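Local atomic coordinates of putative uncharacterized protein (Dictyostelium purpureum, PDB entry 4R12), a protein that probably serves as the essential nicastrin subunit of gamma-secretase, the complex that cleaves membrane proteins such as Notch receptors within the membrane. Residues A[257-262]-A[444-449]; A[109-114]-A[129-134]; A[97-102]-A[149-154]; A[343-348]-A[373-378]. All blocks are in the same frame, centred on the assembly; numbering follows the deposited sequence.

Overall arrangement
The four contacts are spread over both lobes of the nicastrin ectodomain. Interactions 2 and 3 belong to the small lobe, interaction 4 and segment 257-262 of interaction 1 to the large lobe. Segments 109-114 and 129-134 both fall between the two halves of interaction 3, and the nearest atoms of these contacts are about 7 Å apart. Interaction 4 likewise falls in the chain between the halves of interaction 1, with centres about 27 Å apart. Interactions 2 and 4 approach to about 9 Å between nearest atoms, although they belong to different lobes. Interactions 1 and 3 lie on opposite sides of the chain's centre, 49 Å between centres. An N-linked sugar touches interaction 3.

Interaction 1: A[257-262]-A[444-449]; sequences SSWNKE and GNNNIT
Gly444 packs against Trp259 and Ser258 where two surface loops meet. These three residues bury most of the contact. The CD1 atom of the Trp259 indole comes 3.8 Å from the backbone N of Gly444, and the approach to the ring is oblique. Gly444 has no side chain, which leaves its backbone close to the indole. The Ser258 hydroxyl reaches the same glycine, with OG 3.5 Å from Gly444 CA. The OG of Ser258 sits between its own backbone N and carbonyl carbon (chi1 50°), which turns it toward the glycine.

No direct hydrogen bond joins the two segments. A water does so instead. It lies 3.0 Å from Ser258 OG and accepts a hydrogen bond from Asn445 N at 2.8 Å. This bridge lies on the exposed side of the contact.

Asn446 adds its amide beside the indole. Its ND2 is 4.1 Å from Trp259 NE1, and the ring and amide planes are 58° apart. The two nitrogens do not bond to each other. Both donate to Asp439 OD1, and Asn446 ND2 also bonds to Asp255 O. One carboxylate oxygen thus fixes the polar edge of the buried indole and the neighbouring amide together.

The contact is at the surface, with segment 257-262 in the large lobe. That segment leads from helix 234-252 into strand 262-268. Segment 444-449 links helix 427-441, which supplies Asp439, to helix 452-463. Ile448 turns back onto Tyr432, Ser435 and Thr436 of helix 427-441.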
# COMPACT_ATOMS: atom_id res chain seq x y z
N SER A 257 32.60 2.35 3.62
CA SER A 257 33.49 2.78 4.70
C SER A 257 33.73 4.29 4.69
O SER A 257 34.10 4.87 5.70
CB SER A 257 34.82 2.02 4.65
OG SER A 257 35.51 2.24 3.44
N SER A 258 33.49 4.93 3.55
CA SER A 258 33.69 6.38 3.44
C SER A 258 32.52 7.21 3.98
O SER A 258 32.65 8.42 4.14
CB SER A 258 33.95 6.76 1.98
OG SER A 258 32.97 6.20 1.13
N TRP A 259 31.39 6.58 4.24
CA TRP A 259 30.20 7.31 4.69
C TRP A 259 30.40 7.93 6.08
O TRP A 259 30.79 7.24 7.02
CB TRP A 259 28.97 6.39 4.71
CG TRP A 259 28.51 5.92 3.36
CD1 TRP A 259 29.14 6.09 2.16
CD2 TRP A 259 27.30 5.22 3.07
NE1 TRP A 259 28.40 5.53 1.15
CE2 TRP A 259 27.27 4.98 1.68
CE3 TRP A 259 26.24 4.75 3.85
CZ2 TRP A 259 26.22 4.31 1.06
CZ3 TRP A 259 25.20 4.08 3.24
CH2 TRP A 259 25.20 3.87 1.85
N ASN A 260 30.14 9.22 6.20
CA ASN A 260 30.29 9.88 7.49
C ASN A 260 28.93 10.13 8.14
O ASN A 260 28.85 10.71 9.22
CB ASN A 260 31.08 11.19 7.35
CG ASN A 260 30.39 12.21 6.46
OD1 ASN A 260 29.55 11.87 5.63
ND2 ASN A 260 30.74 13.48 6.64
N LYS A 261 27.88 9.66 7.49
CA LYS A 261 26.53 9.72 8.05
C LYS A 261 25.88 8.35 8.01
O LYS A 261 26.25 7.51 7.20
CB LYS A 261 25.67 10.73 7.28
CG LYS A 261 26.18 12.18 7.38
CD LYS A 261 25.14 13.16 6.87
CE LYS A 261 25.65 14.60 6.90
NZ LYS A 261 24.62 15.52 6.36
N GLU A 262 24.93 8.13 8.91
CA GLU A 262 24.17 6.89 8.88
C GLU A 262 23.04 7.02 7.87
O GLU A 262 22.48 8.11 7.70
CB GLU A 262 23.60 6.56 10.26
CG GLU A 262 24.65 6.33 11.33
CD GLU A 262 25.28 4.95 11.25
OE1 GLU A 262 24.92 4.15 10.36
OE2 GLU A 262 26.15 4.66 12.10
N GLY A 444 30.06 9.41 0.50
CA GLY A 444 30.86 8.52 -0.33
C GLY A 444 31.16 9.10 -1.70
O GLY A 444 30.64 10.15 -2.05
N ASN A 445 32.00 8.41 -2.46
CA ASN A 445 32.20 8.75 -3.86
C ASN A 445 32.29 7.49 -4.72
O ASN A 445 33.06 7.43 -5.69
CB ASN A 445 33.45 9.61 -4.05
CG ASN A 445 33.54 10.20 -5.45
OD1 ASN A 445 32.55 10.68 -6.01
ND2 ASN A 445 34.73 10.14 -6.04
N ASN A 446 31.51 6.48 -4.36
CA ASN A 446 31.56 5.20 -5.05
C ASN A 446 30.99 5.22 -6.47
O ASN A 446 30.07 5.99 -6.78
CB ASN A 446 30.83 4.14 -4.23
CG ASN A 446 31.55 3.82 -2.93
OD1 ASN A 446 32.62 3.21 -2.95
ND2 ASN A 446 30.98 4.23 -1.81
N ASN A 447 31.55 4.39 -7.32
CA ASN A 447 30.95 4.09 -8.61
C ASN A 447 29.88 3.03 -8.41
O ASN A 447 30.20 1.91 -8.04
CB ASN A 447 31.99 3.60 -9.61
CG ASN A 447 33.04 4.64 -9.90
OD1 ASN A 447 34.24 4.34 -9.95
ND2 ASN A 447 32.60 5.88 -10.08
N ILE A 448 28.62 3.40 -8.63
CA ILE A 448 27.51 2.47 -8.42
C ILE A 448 27.28 1.57 -9.63
O ILE A 448 27.17 2.05 -10.76
CB ILE A 448 26.19 3.20 -8.15
CG1 ILE A 448 26.28 4.06 -6.87
CG2 ILE A 448 25.03 2.21 -8.11
CD1 ILE A 448 26.52 3.28 -5.63
N THR A 449 27.21 0.27 -9.39
CA THR A 449 26.69 -0.66 -10.40
C THR A 449 25.32 -1.13 -9.91
O THR A 449 25.23 -1.71 -8.82
CB THR A 449 27.62 -1.87 -10.60
OG1 THR A 449 28.90 -1.41 -11.08
CG2 THR A 449 27.04 -2.87 -11.60
O HOH W 1 33.99 6.66 -1.64

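Interaction 2: A[109-114]-A[129-134]; sequences DSRYPN and PNADGF
Two parts of the long loop between strands 90-96 and 138-139 meet here, joined by Arg111 and the backbone of residues 129-133. The NE of Arg111 donates to the carbonyl O of Ala131 at 3.0 Å, with an angle of 168° at the hydrogen. The acceptor lies in the guanidinium plane, 3° out of it, and the donor meets a lone pair in the carbonyl plane. A second carbonyl, Pro129 O, is also 3.0 Å from Arg111 NE, but it sits above one face of the guanidinium and is not hydrogen-bonded. A bend at chi2 (-90°) brings the arginine chain round to this place, with its CD 3.2 Å from Pro129 O. The far end of the guanidinium has its own partner, as Arg111 NH1 forms a salt bridge with Glu126.

Each segment also holds a side-chain turn. Ser110 OG accepts from Tyr112 N, an ST turn that encloses Arg111. Asp132 OD1 accepts from Phe134 N in an Asx turn, and its other oxygen bonds to Ser79 OG.

The second half of the contact is made by Asp109 and the methyl group of Ala131. Ala131 CB rests 3.2 Å from Asp109 O and 3.8 Å from Ser110 O. Gly133 CA also comes to Asp109 O, a C-H...O contact of 3.1 Å. The CB of Asp109 is directed away from segment 129-134. Its OD1 takes the N-H of Ser110 at 2.8 Å, on the anti side and tilted out of the carboxylate plane.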
# COMPACT_ATOMS: atom_id res chain seq x y z
N ASP A 109 -10.84 6.95 -5.61
CA ASP A 109 -10.34 7.44 -4.34
C ASP A 109 -10.72 8.91 -4.11
O ASP A 109 -11.58 9.44 -4.81
CB ASP A 109 -8.82 7.26 -4.26
CG ASP A 109 -8.35 6.90 -2.87
OD1 ASP A 109 -8.20 7.83 -2.04
OD2 ASP A 109 -8.12 5.70 -2.60
N SER A 110 -10.08 9.54 -3.13
CA SER A 110 -10.38 10.94 -2.78
C SER A 110 -9.68 11.95 -3.71
O SER A 110 -8.63 11.65 -4.27
CB SER A 110 -9.96 11.19 -1.33
OG SER A 110 -9.97 12.57 -1.02
N ARG A 111 -10.25 13.15 -3.84
CA ARG A 111 -9.63 14.24 -4.60
C ARG A 111 -8.35 14.74 -3.93
O ARG A 111 -7.47 15.31 -4.58
CB ARG A 111 -10.60 15.42 -4.77
CG ARG A 111 -11.90 15.12 -5.53
CD ARG A 111 -11.74 15.34 -7.03
NE ARG A 111 -13.00 15.21 -7.77
CZ ARG A 111 -13.78 16.22 -8.14
NH1 ARG A 111 -13.46 17.47 -7.84
NH2 ARG A 111 -14.90 15.99 -8.81
N TYR A 112 -8.28 14.58 -2.61
CA TYR A 112 -7.08 14.91 -1.85
C TYR A 112 -6.94 13.83 -0.77
O TYR A 112 -7.47 13.97 0.33
CB TYR A 112 -7.18 16.33 -1.25
CG TYR A 112 -5.94 16.89 -0.55
CD1 TYR A 112 -5.08 16.07 0.17
CD2 TYR A 112 -5.66 18.25 -0.60
CE1 TYR A 112 -3.97 16.58 0.82
CE2 TYR A 112 -4.55 18.77 0.05
CZ TYR A 112 -3.71 17.93 0.76
OH TYR A 112 -2.61 18.45 1.41
N PRO A 113 -6.24 12.73 -1.11
CA PRO A 113 -6.06 11.62 -0.16
C PRO A 113 -5.45 12.07 1.16
O PRO A 113 -4.47 12.82 1.16
CB PRO A 113 -5.10 10.67 -0.91
CG PRO A 113 -5.33 10.97 -2.36
CD PRO A 113 -5.57 12.48 -2.40
N ASN A 114 -6.06 11.65 2.26
CA ASN A 114 -5.56 11.93 3.61
C ASN A 114 -5.50 13.39 3.97
O ASN A 114 -4.74 13.75 4.87
CB ASN A 114 -4.16 11.33 3.78
CG ASN A 114 -4.20 9.85 3.99
OD1 ASN A 114 -4.94 9.36 4.83
ND2 ASN A 114 -3.40 9.13 3.23
N PRO A 129 -7.64 15.24 -9.03
CA PRO A 129 -8.91 15.93 -9.32
C PRO A 129 -9.91 15.10 -10.15
O PRO A 129 -11.11 15.40 -10.14
CB PRO A 129 -8.46 17.18 -10.10
CG PRO A 129 -7.17 16.77 -10.74
CD PRO A 129 -6.51 15.85 -9.76
N ASN A 130 -9.44 14.06 -10.83
CA ASN A 130 -10.32 13.23 -11.65
C ASN A 130 -11.16 12.24 -10.83
O ASN A 130 -12.07 11.61 -11.36
CB ASN A 130 -9.48 12.49 -12.69
CG ASN A 130 -10.33 11.78 -13.72
OD1 ASN A 130 -10.22 10.56 -13.90
ND2 ASN A 130 -11.19 12.53 -14.40
N ALA A 131 -10.85 12.12 -9.55
CA ALA A 131 -11.43 11.09 -8.69
C ALA A 131 -12.94 11.23 -8.51
O ALA A 131 -13.46 12.35 -8.44
CB ALA A 131 -10.75 11.14 -7.33
N ASP A 132 -13.65 10.11 -8.43
CA ASP A 132 -15.08 10.19 -8.15
C ASP A 132 -15.45 9.65 -6.76
O ASP A 132 -16.62 9.60 -6.39
CB ASP A 132 -15.88 9.49 -9.26
CG ASP A 132 -15.88 7.96 -9.16
OD1 ASP A 132 -15.14 7.37 -8.33
OD2 ASP A 132 -16.62 7.34 -9.94
N GLY A 133 -14.43 9.25 -5.99
CA GLY A 133 -14.65 8.83 -4.61
C GLY A 133 -15.55 7.61 -4.41
O GLY A 133 -16.03 7.36 -3.32
N PHE A 134 -15.74 6.85 -5.48
CA PHE A 134 -16.59 5.66 -5.48
C PHE A 134 -16.29 4.66 -4.34
O PHE A 134 -17.20 3.98 -3.85
CB PHE A 134 -16.44 4.97 -6.83
CG PHE A 134 -17.54 4.01 -7.16
CD1 PHE A 134 -18.80 4.16 -6.64
CD2 PHE A 134 -17.29 2.95 -8.02
CE1 PHE A 134 -19.82 3.28 -6.98
CE2 PHE A 134 -18.29 2.07 -8.36
CZ PHE A 134 -19.55 2.23 -7.83

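Interaction 3: A[97-102]-A[149-154]; sequences LTDTKK and QTSVAI. With NAG (2-acetamido-2-deoxy-beta-D-glucopyranose), chain D.
Ser151 turns its hydroxyl from helix 148-160 toward the backbone of Leu97 and Thr98, and this is the tight part of the contact. Thr98 N donates to Ser151 OG at 2.9 Å, a nearly straight bond of 168° at the hydrogen. The OG stands beside its own backbone N (chi1 -74°), which sets it facing the loop that leaves strand 90-96. It also comes 3.4 Å from Leu97 CA. Ser151 is buried, and its hydroxyl has a further partner in the carbonyl O of Asp147, just ahead of the helix.

Leu97 lies alongside. One branch, CD2, reaches 3.7 Å from Ser151 O and touches Ile154 CG2 more loosely at 4.3 Å. Both side chains also pack on Ile146 of the neighbouring strand 143-146.

The solvent side is looser in kind. Here Asp99 meets exposed Val152 by van der Waals contact alone, with Asp99 CB 3.8 Å from Val152 CG2. The Asp99 carboxylate passes over Ser151, with OD1 3.6 Å from Ser151 CB, and its OD2 forms a salt bridge with Arg155 on the same helix.

On the sugar side, the N-acetylglucosamine attached to Asn148 hydrogen-bonds through N2 to Asp99 O at 3.0 Å. Its acetyl methyl C8 rests 3.5 Å from Lys101 CG.

The chemistry is thus graded. A buried serine hydroxyl accepts from Thr98 N and bonds to Asp147 O; the two partners would fix its rotation. At the surface the same loop offers Asp99 OD2 to Arg155 and Asp99 O to the sugar amide.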
# COMPACT_ATOMS: atom_id res chain seq x y z
N LEU A 97 -16.13 -7.27 -14.34
CA LEU A 97 -15.28 -8.04 -15.22
C LEU A 97 -13.91 -7.38 -15.37
O LEU A 97 -13.81 -6.15 -15.43
CB LEU A 97 -15.95 -8.19 -16.60
CG LEU A 97 -17.38 -8.77 -16.60
CD1 LEU A 97 -18.01 -8.56 -17.97
CD2 LEU A 97 -17.38 -10.24 -16.23
N THR A 98 -12.86 -8.19 -15.41
CA THR A 98 -11.52 -7.65 -15.59
C THR A 98 -10.84 -8.22 -16.83
O THR A 98 -9.61 -8.16 -16.92
CB THR A 98 -10.62 -7.94 -14.38
OG1 THR A 98 -10.40 -9.36 -14.28
CG2 THR A 98 -11.28 -7.45 -13.09
N ASP A 99 -11.61 -8.77 -17.78
CA ASP A 99 -11.02 -9.29 -19.02
C ASP A 99 -10.72 -8.15 -20.00
O ASP A 99 -9.94 -8.31 -20.94
CB ASP A 99 -11.92 -10.34 -19.69
CG ASP A 99 -13.36 -9.87 -19.89
OD1 ASP A 99 -13.85 -9.02 -19.11
OD2 ASP A 99 -14.01 -10.38 -20.83
N THR A 100 -11.33 -6.99 -19.76
CA THR A 100 -10.97 -5.74 -20.43
C THR A 100 -10.65 -4.67 -19.39
O THR A 100 -11.05 -4.80 -18.23
CB THR A 100 -12.09 -5.23 -21.34
OG1 THR A 100 -13.24 -4.92 -20.54
CG2 THR A 100 -12.45 -6.26 -22.41
N LYS A 101 -9.94 -3.63 -19.81
CA LYS A 101 -9.57 -2.51 -18.93
C LYS A 101 -10.45 -1.31 -19.22
O LYS A 101 -11.15 -1.28 -20.23
CB LYS A 101 -8.11 -2.10 -19.15
CG LYS A 101 -7.07 -3.07 -18.62
CD LYS A 101 -5.68 -2.55 -19.03
CE LYS A 101 -4.56 -3.47 -18.55
NZ LYS A 101 -4.17 -3.15 -17.16
N LYS A 102 -10.41 -0.30 -18.36
CA LYS A 102 -11.12 0.95 -18.67
C LYS A 102 -10.39 1.68 -19.78
O LYS A 102 -9.16 1.68 -19.82
CB LYS A 102 -11.24 1.86 -17.44
CG LYS A 102 -12.34 1.47 -16.47
CD LYS A 102 -12.50 2.53 -15.38
CE LYS A 102 -13.82 2.36 -14.62
NZ LYS A 102 -13.94 1.00 -13.98
N GLN A 149 -9.63 -14.92 -16.84
CA GLN A 149 -10.22 -16.14 -17.36
C GLN A 149 -11.69 -16.27 -16.93
O GLN A 149 -12.56 -16.52 -17.76
CB GLN A 149 -9.40 -17.34 -16.89
CG GLN A 149 -10.03 -18.69 -17.18
CD GLN A 149 -9.03 -19.83 -17.05
OE1 GLN A 149 -7.92 -19.76 -17.59
NE2 GLN A 149 -9.41 -20.88 -16.32
N THR A 150 -11.96 -16.08 -15.64
CA THR A 150 -13.33 -16.19 -15.15
C THR A 150 -14.23 -15.12 -15.76
O THR A 150 -15.39 -15.38 -16.07
CB THR A 150 -13.38 -16.11 -13.61
OG1 THR A 150 -12.48 -17.07 -13.05
CG2 THR A 150 -14.78 -16.36 -13.08
N SER A 151 -13.70 -13.92 -15.95
CA SER A 151 -14.48 -12.84 -16.55
C SER A 151 -14.95 -13.21 -17.95
O SER A 151 -16.11 -12.97 -18.31
CB SER A 151 -13.68 -11.53 -16.58
OG SER A 151 -13.59 -10.96 -15.29
N VAL A 152 -14.05 -13.79 -18.74
CA VAL A 152 -14.39 -14.23 -20.09
C VAL A 152 -15.60 -15.16 -20.05
O VAL A 152 -16.56 -14.99 -20.81
CB VAL A 152 -13.19 -14.95 -20.76
CG1 VAL A 152 -13.61 -15.60 -22.09
CG2 VAL A 152 -12.04 -13.96 -20.98
N ALA A 153 -15.57 -16.12 -19.14
CA ALA A 153 -16.63 -17.12 -19.06
C ALA A 153 -17.94 -16.49 -18.57
O ALA A 153 -19.00 -16.76 -19.11
CB ALA A 153 -16.20 -18.27 -18.16
N ILE A 154 -17.86 -15.62 -17.57
CA ILE A 154 -19.04 -14.98 -17.01
C ILE A 154 -19.64 -13.94 -17.97
O ILE A 154 -20.86 -13.73 -17.99
CB ILE A 154 -18.71 -14.32 -15.65
CG1 ILE A 154 -18.35 -15.41 -14.64
CG2 ILE A 154 -19.90 -13.51 -15.13
CD1 ILE A 154 -19.44 -16.42 -14.45
C1 NAG D . -6.74 -10.85 -20.58
C2 NAG D . -6.15 -9.51 -20.94
C3 NAG D . -6.03 -9.38 -22.44
C4 NAG D . -5.36 -10.59 -23.06
C5 NAG D . -6.04 -11.86 -22.54
C6 NAG D . -5.43 -13.15 -23.01
C7 NAG D . -6.62 -7.67 -19.50
C8 NAG D . -7.53 -6.53 -19.22
N2 NAG D . -7.00 -8.47 -20.46
O3 NAG D . -5.30 -8.19 -22.69
O4 NAG D . -5.47 -10.47 -24.48
O5 NAG D . -5.91 -11.84 -21.15
O6 NAG D . -4.09 -13.21 -22.54
O7 NAG D . -5.60 -7.84 -18.89

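Interaction 4: A[343-348]-A[373-378]; sequences YLHTAG and KPTTQT
Tyr343 and Lys373 lie side by side and point the same way from two neighbouring parallel strands. The strands are the two ends of a beta-alpha-beta unit made of strand 339-347, helix 352-362 and strand 370-374. The extended lysine chain runs along the phenol. Lys373 CB is 3.6 Å from Tyr343 CE2, and Lys373 CD is 4.0 Å from Tyr343 OH. The approach of CB to the ring is oblique. Pro374 O meets the edge of the ring in its plane, 3.7 Å from Tyr343 CD2. The lysine amine goes on to a salt bridge with Asp334.

Between the strands, Leu344 N donates to Lys373 O at 2.9 Å, almost along the carbonyl axis. Leu344 turns to the other face of the sheet from Tyr343 and packs on Thr355 and Leu358 of the connecting helix. Farther along the strands the backbones spread. A water fits between Leu344 O and Thr375 N there, by weak bonds to both.

His345 and Thr375 cross at about a right angle. Thr375 CB stands over one face of the imidazole, 3.4 Å from His345 ND1. The ring is held by its other nitrogen, NE2, which bonds to His403 O and Thr401 OG1. OG1 is anti to the backbone N of Thr375 (chi1 -175°), and CG2 is then the branch nearer to Leu344 O. The same hydroxyl bonds to Asp404 OD1. It also closes an ST turn at the end of the strand, where Thr375 OG1 accepts from Gln377 N at 3.1 Å.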
# COMPACT_ATOMS: atom_id res chain seq x y z
N TYR A 343 9.69 15.32 -10.14
CA TYR A 343 9.49 16.62 -9.53
C TYR A 343 9.92 16.60 -8.07
O TYR A 343 9.68 15.64 -7.36
CB TYR A 343 8.03 17.05 -9.67
CG TYR A 343 7.69 17.40 -11.09
CD1 TYR A 343 7.27 16.42 -11.99
CD2 TYR A 343 7.84 18.70 -11.56
CE1 TYR A 343 6.99 16.74 -13.32
CE2 TYR A 343 7.56 19.03 -12.87
CZ TYR A 343 7.13 18.05 -13.74
OH TYR A 343 6.86 18.40 -15.05
N LEU A 344 10.59 17.67 -7.66
CA LEU A 344 11.12 17.75 -6.31
C LEU A 344 10.28 18.70 -5.47
O LEU A 344 10.27 19.90 -5.73
CB LEU A 344 12.59 18.21 -6.34
CG LEU A 344 13.52 17.26 -7.09
CD1 LEU A 344 14.96 17.78 -7.04
CD2 LEU A 344 13.44 15.83 -6.54
N HIS A 345 9.56 18.16 -4.49
CA HIS A 345 8.76 18.99 -3.60
C HIS A 345 9.48 19.09 -2.28
O HIS A 345 9.66 18.09 -1.59
CB HIS A 345 7.35 18.38 -3.41
CG HIS A 345 6.67 18.06 -4.70
ND1 HIS A 345 5.55 18.75 -5.14
CD2 HIS A 345 6.95 17.15 -5.67
CE1 HIS A 345 5.17 18.27 -6.31
NE2 HIS A 345 6.01 17.30 -6.65
N THR A 346 9.90 20.30 -1.92
CA THR A 346 10.82 20.46 -0.80
C THR A 346 10.18 21.17 0.38
O THR A 346 9.24 21.94 0.22
CB THR A 346 12.10 21.24 -1.24
OG1 THR A 346 11.73 22.52 -1.76
CG2 THR A 346 12.85 20.48 -2.31
N ALA A 347 10.70 20.89 1.57
CA ALA A 347 10.27 21.58 2.78
C ALA A 347 11.39 21.54 3.80
O ALA A 347 12.40 20.87 3.59
CB ALA A 347 8.99 20.95 3.34
N GLY A 348 11.24 22.27 4.90
CA GLY A 348 12.31 22.38 5.86
C GLY A 348 13.35 23.40 5.42
O GLY A 348 13.04 24.32 4.66
N LYS A 373 12.77 18.51 -11.95
CA LYS A 373 12.19 19.84 -12.02
C LYS A 373 11.62 20.25 -10.67
O LYS A 373 11.19 19.41 -9.88
CB LYS A 373 11.09 19.90 -13.08
CG LYS A 373 11.63 19.99 -14.49
CD LYS A 373 10.54 19.78 -15.53
CE LYS A 373 11.18 19.57 -16.90
NZ LYS A 373 10.16 19.36 -17.96
N PRO A 374 11.62 21.56 -10.40
CA PRO A 374 10.94 22.01 -9.19
C PRO A 374 9.42 21.98 -9.36
O PRO A 374 8.92 22.05 -10.49
CB PRO A 374 11.45 23.46 -9.02
CG PRO A 374 11.82 23.88 -10.40
CD PRO A 374 12.34 22.65 -11.08
N THR A 375 8.70 21.88 -8.25
CA THR A 375 7.26 22.05 -8.29
C THR A 375 6.90 23.55 -8.32
O THR A 375 7.72 24.40 -7.97
CB THR A 375 6.58 21.37 -7.09
OG1 THR A 375 5.17 21.47 -7.23
CG2 THR A 375 7.02 22.00 -5.77
N THR A 376 5.68 23.86 -8.77
CA THR A 376 5.16 25.23 -8.77
C THR A 376 4.17 25.41 -7.62
O THR A 376 3.65 26.51 -7.35
CB THR A 376 4.47 25.58 -10.11
OG1 THR A 376 3.37 24.68 -10.34
CG2 THR A 376 5.46 25.47 -11.26
N GLN A 377 3.90 24.30 -6.93
CA GLN A 377 2.92 24.29 -5.86
C GLN A 377 3.56 24.74 -4.56
O GLN A 377 4.75 24.50 -4.32
CB GLN A 377 2.30 22.88 -5.73
CG GLN A 377 1.52 22.45 -6.99
CD GLN A 377 0.49 23.51 -7.43
OE1 GLN A 377 0.63 24.13 -8.49
NE2 GLN A 377 -0.55 23.70 -6.63
N THR A 378 2.78 25.41 -3.72
CA THR A 378 3.29 25.95 -2.47
C THR A 378 2.88 25.12 -1.26
O THR A 378 3.14 25.52 -0.11
CB THR A 378 2.84 27.39 -2.27
OG1 THR A 378 1.42 27.49 -2.45
CG2 THR A 378 3.54 28.29 -3.27
O HOH W 2 10.12 23.24 -6.01